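Local coordinates for polyketide synthase associated protein 5 (Mycobacterium tuberculosis, PDB 1Q9J) that probably catalyses the transfer of mycocerosic acids from mycocerosic acid synthase onto phthiocerol and related diols, the last step in making dimycocerosate esters, at residues A[216-221]-A[386-391]; A[346-351]-A[380-385]; A[169-174]-A[270-275]. All blocks are in the same frame, centred on the assembly; numbering follows the deposited sequence.

Contact 1: A[216-221]-A[386-391]; sequences LWLSKQ and GQLIIE
The indole of Trp217 has the end of Ile389 packed on one face. CD1 of Ile389 lies 3.5 Å from the centroid of the six-membered ring of Trp217 and only 13° off the ring normal, a CH-pi contact displaced toward the rim. Ile389 reaches the ring because CG1 is anti to its carbonyl carbon (chi1 -57°) and the chain runs on extended, alongside the tryptophan. The amide of Gln387 meets the same ring obliquely, with OE1 3.6 Å from Trp217 CE3 and the two planes 61° apart, so the groups do not stack. The methylenes of Gln387 also lie against Lys220, whose CG is 3.8 Å from Gln387 CG; glutamine suits this place, its methylenes packing on the neighbours and its amide polar at the end.

The backbones join at Leu216 and Ile390, an antiparallel hydrogen-bonded pair: Leu216 N gives to Ile390 O at 3.0 Å, and Ile390 N to Leu216 O at 2.9 Å. Both side chains of this pair rest on Leu403 of helix 399-412. Leu218 N comes near Leu388 O at an angle too poor for a hydrogen bond, while Leu218 CD1 packs 3.5 Å from CD2 of the buried Leu388. Ser219 then takes the N-cap of helix 220-230, and Thr223 of that helix accepts the N-H of Leu388 with its OG1.

The contact therefore changes chemistry along its length. Paired amides join the edge strand 213-216 to strand 387-393, then leucine and aromatic packing hold the chain close as it turns into a helix.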
loop_
_atom_site.group_PDB
_atom_site.type_symbol
_atom_site.label_atom_id
_atom_site.label_comp_id
_atom_site.label_asym_id
_atom_site.label_seq_id
_atom_site.Cartn_x
_atom_site.Cartn_y
_atom_site.Cartn_z
ATOM N N LEU A 216 -5.786 11.008 -10.713
ATOM C CA LEU A 216 -6.637 11.194 -11.896
ATOM C C LEU A 216 -7.637 10.062 -11.986
ATOM O O LEU A 216 -7.283 8.915 -11.750
ATOM C CB LEU A 216 -5.800 11.189 -13.169
ATOM C CG LEU A 216 -4.820 12.345 -13.286
ATOM C CD1 LEU A 216 -4.013 12.221 -14.575
ATOM C CD2 LEU A 216 -5.604 13.646 -13.257
ATOM N N TRP A 217 -8.877 10.381 -12.339
ATOM C CA TRP A 217 -9.912 9.364 -12.461
ATOM C C TRP A 217 -10.229 8.976 -13.907
ATOM O O TRP A 217 -9.563 9.395 -14.859
ATOM C CB TRP A 217 -11.207 9.826 -11.791
ATOM C CG TRP A 217 -11.176 9.833 -10.309
ATOM C CD1 TRP A 217 -10.353 10.565 -9.515
ATOM C CD2 TRP A 217 -12.031 9.088 -9.434
ATOM N NE1 TRP A 217 -10.637 10.323 -8.196
ATOM C CE2 TRP A 217 -11.665 9.416 -8.115
ATOM C CE3 TRP A 217 -13.070 8.167 -9.636
ATOM C CZ2 TRP A 217 -12.309 8.859 -6.988
ATOM C CZ3 TRP A 217 -13.712 7.612 -8.514
ATOM C CH2 TRP A 217 -13.324 7.961 -7.212
ATOM N N LEU A 218 -11.263 8.151 -14.039
ATOM C CA LEU A 218 -11.750 7.661 -15.319
ATOM C C LEU A 218 -13.247 7.471 -15.225
ATOM O O LEU A 218 -13.761 6.984 -14.215
ATOM C CB LEU A 218 -11.090 6.334 -15.674
ATOM C CG LEU A 218 -9.816 6.485 -16.496
ATOM C CD1 LEU A 218 -9.182 5.129 -16.752
ATOM C CD2 LEU A 218 -10.182 7.161 -17.803
ATOM N N SER A 219 -13.944 7.863 -16.285
ATOM C CA SER A 219 -15.394 7.744 -16.334
ATOM C C SER A 219 -15.809 6.288 -16.276
ATOM O O SER A 219 -15.110 5.416 -16.797
ATOM C CB SER A 219 -15.934 8.369 -17.622
ATOM O OG SER A 219 -15.295 7.812 -18.761
ATOM N N LYS A 220 -16.946 6.029 -15.637
ATOM C CA LYS A 220 -17.470 4.674 -15.528
ATOM C C LYS A 220 -17.352 4.002 -16.890
ATOM O O LYS A 220 -17.118 2.799 -16.981
ATOM C CB LYS A 220 -18.937 4.706 -15.094
ATOM C CG LYS A 220 -19.155 5.187 -13.665
ATOM C CD LYS A 220 -20.542 5.792 -13.494
ATOM C CE LYS A 220 -20.658 7.116 -14.263
ATOM N NZ LYS A 220 -22.009 7.751 -14.148
ATOM N N GLN A 221 -17.503 4.786 -17.952
ATOM C CA GLN A 221 -17.400 4.240 -19.293
ATOM C C GLN A 221 -15.960 3.963 -19.695
ATOM O O GLN A 221 -15.619 2.826 -19.996
ATOM C CB GLN A 221 -18.046 5.171 -20.318
ATOM C CG GLN A 221 -19.456 4.759 -20.727
ATOM C CD GLN A 221 -19.582 3.260 -20.987
ATOM O OE1 GLN A 221 -19.836 2.478 -20.065
ATOM N NE2 GLN A 221 -19.386 2.852 -22.240
ATOM N N GLY A 386 -16.384 1.288 -9.927
ATOM C CA GLY A 386 -16.293 0.996 -11.340
ATOM C C GLY A 386 -15.570 2.076 -12.125
ATOM O O GLY A 386 -15.844 2.297 -13.306
ATOM N N GLN A 387 -14.641 2.758 -11.470
ATOM C CA GLN A 387 -13.873 3.810 -12.122
ATOM C C GLN A 387 -12.411 3.624 -11.750
ATOM O O GLN A 387 -12.065 3.551 -10.572
ATOM C CB GLN A 387 -14.360 5.183 -11.658
ATOM C CG GLN A 387 -15.882 5.317 -11.660
ATOM C CD GLN A 387 -16.367 6.672 -11.138
ATOM O OE1 GLN A 387 -16.013 7.722 -11.687
ATOM N NE2 GLN A 387 -17.192 6.651 -10.083
ATOM N N LEU A 388 -11.565 3.525 -12.767
ATOM C CA LEU A 388 -10.144 3.352 -12.550
ATOM C C LEU A 388 -9.560 4.643 -12.024
ATOM O O LEU A 388 -9.934 5.723 -12.468
ATOM C CB LEU A 388 -9.426 2.985 -13.845
ATOM C CG LEU A 388 -7.898 3.082 -13.756
ATOM C CD1 LEU A 388 -7.385 2.162 -12.673
ATOM C CD2 LEU A 388 -7.279 2.735 -15.093
ATOM N N ILE A 389 -8.638 4.522 -11.078
ATOM C CA ILE A 389 -7.996 5.681 -10.492
ATOM C C ILE A 389 -6.480 5.534 -10.529
ATOM O O ILE A 389 -5.918 4.613 -9.934
ATOM C CB ILE A 389 -8.419 5.864 -9.035
ATOM C CG1 ILE A 389 -9.927 5.983 -8.936
ATOM C CG2 ILE A 389 -7.764 7.101 -8.458
ATOM C CD1 ILE A 389 -10.413 5.991 -7.505
ATOM N N ILE A 390 -5.827 6.451 -11.233
ATOM C CA ILE A 390 -4.378 6.453 -11.338
ATOM C C ILE A 390 -3.848 7.404 -10.268
ATOM O O ILE A 390 -4.503 8.394 -9.934
ATOM C CB ILE A 390 -3.917 6.977 -12.705
ATOM C CG1 ILE A 390 -4.425 6.073 -13.819
ATOM C CG2 ILE A 390 -2.411 7.035 -12.756
ATOM C CD1 ILE A 390 -4.104 6.622 -15.199
ATOM N N GLU A 391 -2.660 7.101 -9.750
ATOM C CA GLU A 391 -2.028 7.923 -8.729
ATOM C C GLU A 391 -0.512 7.932 -8.822
ATOM O O GLU A 391 0.113 6.956 -9.237
ATOM C CB GLU A 391 -2.423 7.452 -7.332
ATOM C CG GLU A 391 -3.856 7.721 -6.967
ATOM C CD GLU A 391 -4.107 7.527 -5.487
ATOM O OE1 GLU A 391 -5.269 7.646 -5.049
ATOM O OE2 GLU A 391 -3.133 7.247 -4.760
#

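Contact 2: A[346-351]-A[380-385]; sequences DATSFP and SCAVYA
Where the chain leaves strand 342-345, its continuation 346-351 still runs beside strand 378-384, roughly parallel to it but no longer bonded to it, and Thr348 settles against Ala382. This loop begins the passage to strand 360-368, which belongs to the five-stranded sheet otherwise built from the N-terminal part of the chain, so it carries the polypeptide from one sheet to the other. It also passes near the probable active site: the side chain of Ala347 is about 10 Å from that of His124, the likely proton acceptor, and about 9 Å from that of Asp128.

Thr348 is the main side chain of the contact. Its CB lies 3.9 Å from CB of Ala382; alanine's single methyl suits a place beside a passing loop, though the exact spacing is doubtful. OG1 sits between the backbone N and the carbonyl carbon (chi1 70°), and with OG1 there CG2 lies beside the backbone N, on the side of Cys381, its exact place being doubtful too. The threonine thus offers carbon, CB and CG2, to Ala382 and Cys381. The backbones approach without pairing. Thr348 N is 3.4 Å from Cys381 O, but the angle is poor for a hydrogen bond, and Ala347 N stands farther from the same oxygen, at 3.8 Å. At the start of the loop Asp346 OD1 comes within 4.4 Å of Cys381 SG.

Asn238 of helix 237-253 touches Asp346, Thr348 and Cys381 together, while Leu237 meets Val383. Farther along, Phe350 turns away to Ala133 and Val136 of helix 129-148 and to Ile364 of strand 360-368; Tyr384 packs on Ile361 and Ile364 of that strand and also on Ile389 of its hairpin partner, strand 387-393.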
loop_
_atom_site.group_PDB
_atom_site.type_symbol
_atom_site.label_atom_id
_atom_site.label_comp_id
_atom_site.label_asym_id
_atom_site.label_seq_id
_atom_site.Cartn_x
_atom_site.Cartn_y
_atom_site.Cartn_z
ATOM N N ASP A 346 -0.485 -2.371 -7.214
ATOM C CA ASP A 346 -1.812 -2.705 -7.675
ATOM C C ASP A 346 -2.675 -2.912 -6.427
ATOM O O ASP A 346 -3.125 -4.025 -6.153
ATOM C CB ASP A 346 -1.721 -3.979 -8.521
ATOM C CG ASP A 346 -0.730 -3.838 -9.691
ATOM O OD1 ASP A 346 -1.193 -3.698 -10.845
ATOM O OD2 ASP A 346 0.505 -3.854 -9.455
ATOM N N ALA A 347 -2.891 -1.837 -5.673
ATOM C CA ALA A 347 -3.688 -1.908 -4.455
ATOM C C ALA A 347 -5.160 -1.574 -4.665
ATOM O O ALA A 347 -5.787 -0.924 -3.828
ATOM C CB ALA A 347 -3.092 -0.992 -3.390
ATOM N N THR A 348 -5.715 -2.031 -5.782
ATOM C CA THR A 348 -7.123 -1.788 -6.081
ATOM C C THR A 348 -7.958 -2.482 -5.001
ATOM O O THR A 348 -7.871 -3.699 -4.843
ATOM C CB THR A 348 -7.524 -2.353 -7.499
ATOM O OG1 THR A 348 -7.523 -3.786 -7.477
ATOM C CG2 THR A 348 -6.533 -1.888 -8.569
ATOM N N SER A 349 -8.750 -1.721 -4.248
ATOM C CA SER A 349 -9.569 -2.328 -3.203
ATOM C C SER A 349 -10.526 -1.382 -2.465
ATOM O O SER A 349 -10.734 -0.226 -2.847
ATOM C CB SER A 349 -8.658 -3.025 -2.184
ATOM O OG SER A 349 -9.401 -3.872 -1.334
ATOM N N PHE A 350 -11.108 -1.927 -1.399
ATOM C CA PHE A 350 -12.044 -1.242 -0.510
ATOM C C PHE A 350 -13.533 -1.163 -0.864
ATOM O O PHE A 350 -14.155 -0.102 -0.786
ATOM C CB PHE A 350 -11.503 0.146 -0.166
ATOM C CG PHE A 350 -10.559 0.141 1.000
ATOM C CD1 PHE A 350 -9.285 0.689 0.892
ATOM C CD2 PHE A 350 -10.952 -0.422 2.214
ATOM C CE1 PHE A 350 -8.413 0.677 1.978
ATOM C CE2 PHE A 350 -10.093 -0.438 3.304
ATOM C CZ PHE A 350 -8.820 0.112 3.191
ATOM N N PRO A 351 -14.121 -2.299 -1.266
ATOM C CA PRO A 351 -15.536 -2.372 -1.615
ATOM C C PRO A 351 -16.141 -3.335 -0.587
ATOM O O PRO A 351 -15.414 -3.937 0.209
ATOM C CB PRO A 351 -15.495 -2.963 -3.008
ATOM C CG PRO A 351 -14.445 -4.028 -2.839
ATOM C CD PRO A 351 -13.393 -3.418 -1.898
ATOM N N SER A 380 0.286 4.031 -8.622
ATOM C CA SER A 380 -0.688 3.165 -7.988
ATOM C C SER A 380 -2.034 3.267 -8.690
ATOM O O SER A 380 -2.332 4.283 -9.300
ATOM C CB SER A 380 -0.817 3.563 -6.519
ATOM O OG SER A 380 -2.184 3.576 -6.093
ATOM N N CYS A 381 -2.851 2.224 -8.615
ATOM C CA CYS A 381 -4.145 2.290 -9.277
ATOM C C CYS A 381 -5.186 1.510 -8.503
ATOM O O CYS A 381 -4.840 0.713 -7.641
ATOM C CB CYS A 381 -4.042 1.751 -10.710
ATOM S SG CYS A 381 -3.493 0.039 -10.834
ATOM N N ALA A 382 -6.456 1.754 -8.803
ATOM C CA ALA A 382 -7.560 1.062 -8.152
ATOM C C ALA A 382 -8.870 1.430 -8.845
ATOM O O ALA A 382 -9.015 2.521 -9.407
ATOM C CB ALA A 382 -7.623 1.421 -6.675
ATOM N N VAL A 383 -9.823 0.509 -8.813
ATOM C CA VAL A 383 -11.104 0.761 -9.438
ATOM C C VAL A 383 -12.145 1.029 -8.370
ATOM O O VAL A 383 -12.623 0.118 -7.687
ATOM C CB VAL A 383 -11.514 -0.422 -10.303
ATOM C CG1 VAL A 383 -12.831 -0.128 -11.007
ATOM C CG2 VAL A 383 -10.417 -0.696 -11.312
ATOM N N TYR A 384 -12.475 2.306 -8.232
ATOM C CA TYR A 384 -13.441 2.753 -7.249
ATOM C C TYR A 384 -14.760 2.954 -7.967
ATOM O O TYR A 384 -14.808 3.592 -9.017
ATOM C CB TYR A 384 -12.978 4.079 -6.623
ATOM C CG TYR A 384 -13.812 4.534 -5.442
ATOM C CD1 TYR A 384 -13.470 4.176 -4.141
ATOM C CD2 TYR A 384 -14.984 5.264 -5.633
ATOM C CE1 TYR A 384 -14.279 4.529 -3.059
ATOM C CE2 TYR A 384 -15.801 5.620 -4.558
ATOM C CZ TYR A 384 -15.445 5.245 -3.275
ATOM O OH TYR A 384 -16.284 5.545 -2.224
ATOM N N ALA A 385 -15.823 2.383 -7.413
ATOM C CA ALA A 385 -17.146 2.533 -7.996
ATOM C C ALA A 385 -17.128 2.300 -9.502
ATOM O O ALA A 385 -17.776 3.023 -10.265
ATOM C CB ALA A 385 -17.674 3.928 -7.695
#

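Contact 3: A[169-174]-A[270-275]; sequences AQRGIR and FVLAPP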
loop_
_atom_site.group_PDB
_atom_site.type_symbol
_atom_site.label_atom_id
_atom_site.label_comp_id
_atom_site.label_asym_id
_atom_site.label_seq_id
_atom_site.Cartn_x
_atom_site.Cartn_y
_atom_site.Cartn_z
ATOM N N ALA A 169 11.145 -18.343 7.783
ATOM C CA ALA A 169 11.807 -19.274 8.679
ATOM C C ALA A 169 10.878 -20.435 9.057
ATOM O O ALA A 169 11.322 -21.578 9.091
ATOM C CB ALA A 169 12.297 -18.545 9.933
ATOM N N GLN A 170 9.600 -20.164 9.334
ATOM C CA GLN A 170 8.679 -21.251 9.692
ATOM C C GLN A 170 8.679 -22.293 8.585
ATOM O O GLN A 170 8.545 -23.486 8.849
ATOM C CB GLN A 170 7.247 -20.750 9.877
ATOM C CG GLN A 170 7.052 -19.797 11.039
ATOM C CD GLN A 170 5.581 -19.529 11.327
ATOM O OE1 GLN A 170 4.771 -19.328 10.413
ATOM N NE2 GLN A 170 5.233 -19.502 12.607
ATOM N N ARG A 171 8.806 -21.825 7.347
ATOM C CA ARG A 171 8.847 -22.709 6.195
ATOM C C ARG A 171 10.307 -23.036 5.939
ATOM O O ARG A 171 11.170 -22.765 6.776
ATOM C CB ARG A 171 8.249 -22.033 4.962
ATOM C CG ARG A 171 6.722 -21.978 4.954
ATOM C CD ARG A 171 6.249 -20.538 4.869
ATOM N NE ARG A 171 5.276 -20.203 5.922
ATOM C CZ ARG A 171 3.977 -20.393 5.780
ATOM N NH1 ARG A 171 3.519 -20.909 4.645
ATOM N NH2 ARG A 171 3.160 -20.061 6.751
ATOM N N GLY A 172 10.599 -23.621 4.788
ATOM C CA GLY A 172 11.981 -23.947 4.501
ATOM C C GLY A 172 12.813 -22.692 4.325
ATOM O O GLY A 172 13.855 -22.520 4.964
ATOM N N ILE A 173 12.323 -21.809 3.460
ATOM C CA ILE A 173 12.983 -20.555 3.121
ATOM C C ILE A 173 13.888 -20.001 4.222
ATOM O O ILE A 173 13.424 -19.598 5.294
ATOM C CB ILE A 173 11.942 -19.498 2.711
ATOM C CG1 ILE A 173 10.751 -20.183 2.033
ATOM C CG2 ILE A 173 12.561 -18.529 1.727
ATOM C CD1 ILE A 173 9.596 -19.259 1.690
ATOM N N ARG A 174 15.191 -20.004 3.946
ATOM C CA ARG A 174 16.199 -19.515 4.890
ATOM C C ARG A 174 16.553 -18.056 4.650
ATOM O O ARG A 174 16.470 -17.233 5.561
ATOM C CB ARG A 174 17.482 -20.372 4.827
ATOM C CG ARG A 174 17.849 -20.931 3.458
ATOM C CD ARG A 174 16.956 -22.113 3.107
ATOM N NE ARG A 174 16.996 -22.436 1.685
ATOM C CZ ARG A 174 16.088 -23.182 1.061
ATOM N NH1 ARG A 174 15.061 -23.687 1.733
ATOM N NH2 ARG A 174 16.206 -23.417 -0.237
ATOM N N PHE A 270 -0.800 -15.728 -0.641
ATOM C CA PHE A 270 -1.462 -16.737 -1.463
ATOM C C PHE A 270 -0.463 -17.549 -2.273
ATOM O O PHE A 270 -0.840 -18.455 -3.013
ATOM C CB PHE A 270 -2.443 -16.083 -2.417
ATOM C CG PHE A 270 -3.039 -14.819 -1.891
ATOM C CD1 PHE A 270 -2.331 -13.621 -1.972
ATOM C CD2 PHE A 270 -4.314 -14.814 -1.318
ATOM C CE1 PHE A 270 -2.888 -12.436 -1.492
ATOM C CE2 PHE A 270 -4.880 -13.632 -0.834
ATOM C CZ PHE A 270 -4.172 -12.439 -0.919
ATOM N N VAL A 271 0.809 -17.214 -2.118
ATOM C CA VAL A 271 1.877 -17.893 -2.812
ATOM C C VAL A 271 2.494 -19.025 -1.973
ATOM O O VAL A 271 2.425 -20.204 -2.336
ATOM C CB VAL A 271 2.964 -16.863 -3.219
ATOM C CG1 VAL A 271 4.278 -17.553 -3.511
ATOM C CG2 VAL A 271 2.496 -16.090 -4.457
ATOM N N LEU A 272 3.078 -18.647 -0.843
ATOM C CA LEU A 272 3.743 -19.561 0.070
ATOM C C LEU A 272 2.971 -20.779 0.542
ATOM O O LEU A 272 1.768 -20.902 0.354
ATOM C CB LEU A 272 4.204 -18.810 1.310
ATOM C CG LEU A 272 5.131 -17.621 1.118
ATOM C CD1 LEU A 272 5.503 -17.101 2.490
ATOM C CD2 LEU A 272 6.373 -18.023 0.339
ATOM N N ALA A 273 3.736 -21.653 1.196
ATOM C CA ALA A 273 3.303 -22.915 1.783
ATOM C C ALA A 273 2.034 -22.678 2.585
ATOM O O ALA A 273 1.233 -21.819 2.205
ATOM C CB ALA A 273 4.404 -23.467 2.663
ATOM N N PRO A 274 1.837 -23.399 3.722
ATOM C CA PRO A 274 0.570 -23.079 4.392
ATOM C C PRO A 274 0.359 -21.578 4.289
ATOM O O PRO A 274 1.199 -20.774 4.700
ATOM C CB PRO A 274 0.787 -23.570 5.818
ATOM C CG PRO A 274 2.254 -23.472 5.989
ATOM C CD PRO A 274 2.782 -23.987 4.690
ATOM N N PRO A 275 -0.735 -21.190 3.634
ATOM C CA PRO A 275 -1.084 -19.788 3.440
ATOM C C PRO A 275 -0.963 -19.016 4.740
ATOM O O PRO A 275 -1.016 -19.594 5.825
ATOM C CB PRO A 275 -2.516 -19.855 2.903
ATOM C CG PRO A 275 -2.997 -21.211 3.319
ATOM C CD PRO A 275 -1.793 -22.061 3.116
#
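The carbonyl oxygen of Pro274 is faced by both terminal nitrogens of Arg171. NH2 of Arg171 gives it a weak, bent hydrogen bond of 2.9 Å, with 123° at the hydrogen. NH1 is the straighter donor, but its modelled separation of 2.3 Å from Pro274 O is too short to be taken literally at this resolution, so the exact geometry of the pairing is doubtful. The carbonyl of a proline is an ordinary backbone acceptor, and a long, flexible arginine with several N-H groups can reach it from the other segment.

The same proline also meets the flat group from above: as modelled, its CG lies over one face of the Arg171 guanidinium, 3.5 Å from CZ, while the carbonyl carbon of Pro274 lies at the edge, in the plane. Two bends, at chi2 (121°) and chi3, swing the guanidinium across to the Pro274 carbonyl. The aliphatic part of the arginine is used too, CG of Arg171 lying 3.6 Å from CB of Ala273, where a single methyl fits beside the chain.

Elsewhere the contact is purely apolar. CD1 of Ile173 touches CD2 of Leu272 at 3.7 Å, the two branched side chains meeting at a slant, so that carbon packing lies beside a charged group at the surface.

Leu272 also rests on Val167 and Leu168 of helix 164-170 and on Gln321 of helix 319-322, while Ile173 lies on Leu168 and Gln322. The loop between strands 260-267 and 285-292 is in this way laid against the end of helix 164-170 and the chain that leaves it, with the short helix 319-322 touching both segments.

In the fold
Contacts 1 and 2 share one six-stranded sheet. Strands 378-384 and 387-393 are neighbours in it and in sequence, joined by a probable hydrogen bond from Ile389 N to Ala382 O (2.6 Å), and contact 2 is nested within the chain loop that contact 1 closes. Contact 1 is partly buried and includes true strand pairing; contact 2, at the surface but nearer the chain's centre, has only van der Waals packing along a departing loop. Contact 3 is also superficial, on the opposite side of the chain's centre about 36 Å from contact 1 between centres, and relies on an arginine reaching a loop carbonyl, with no sheet bonds.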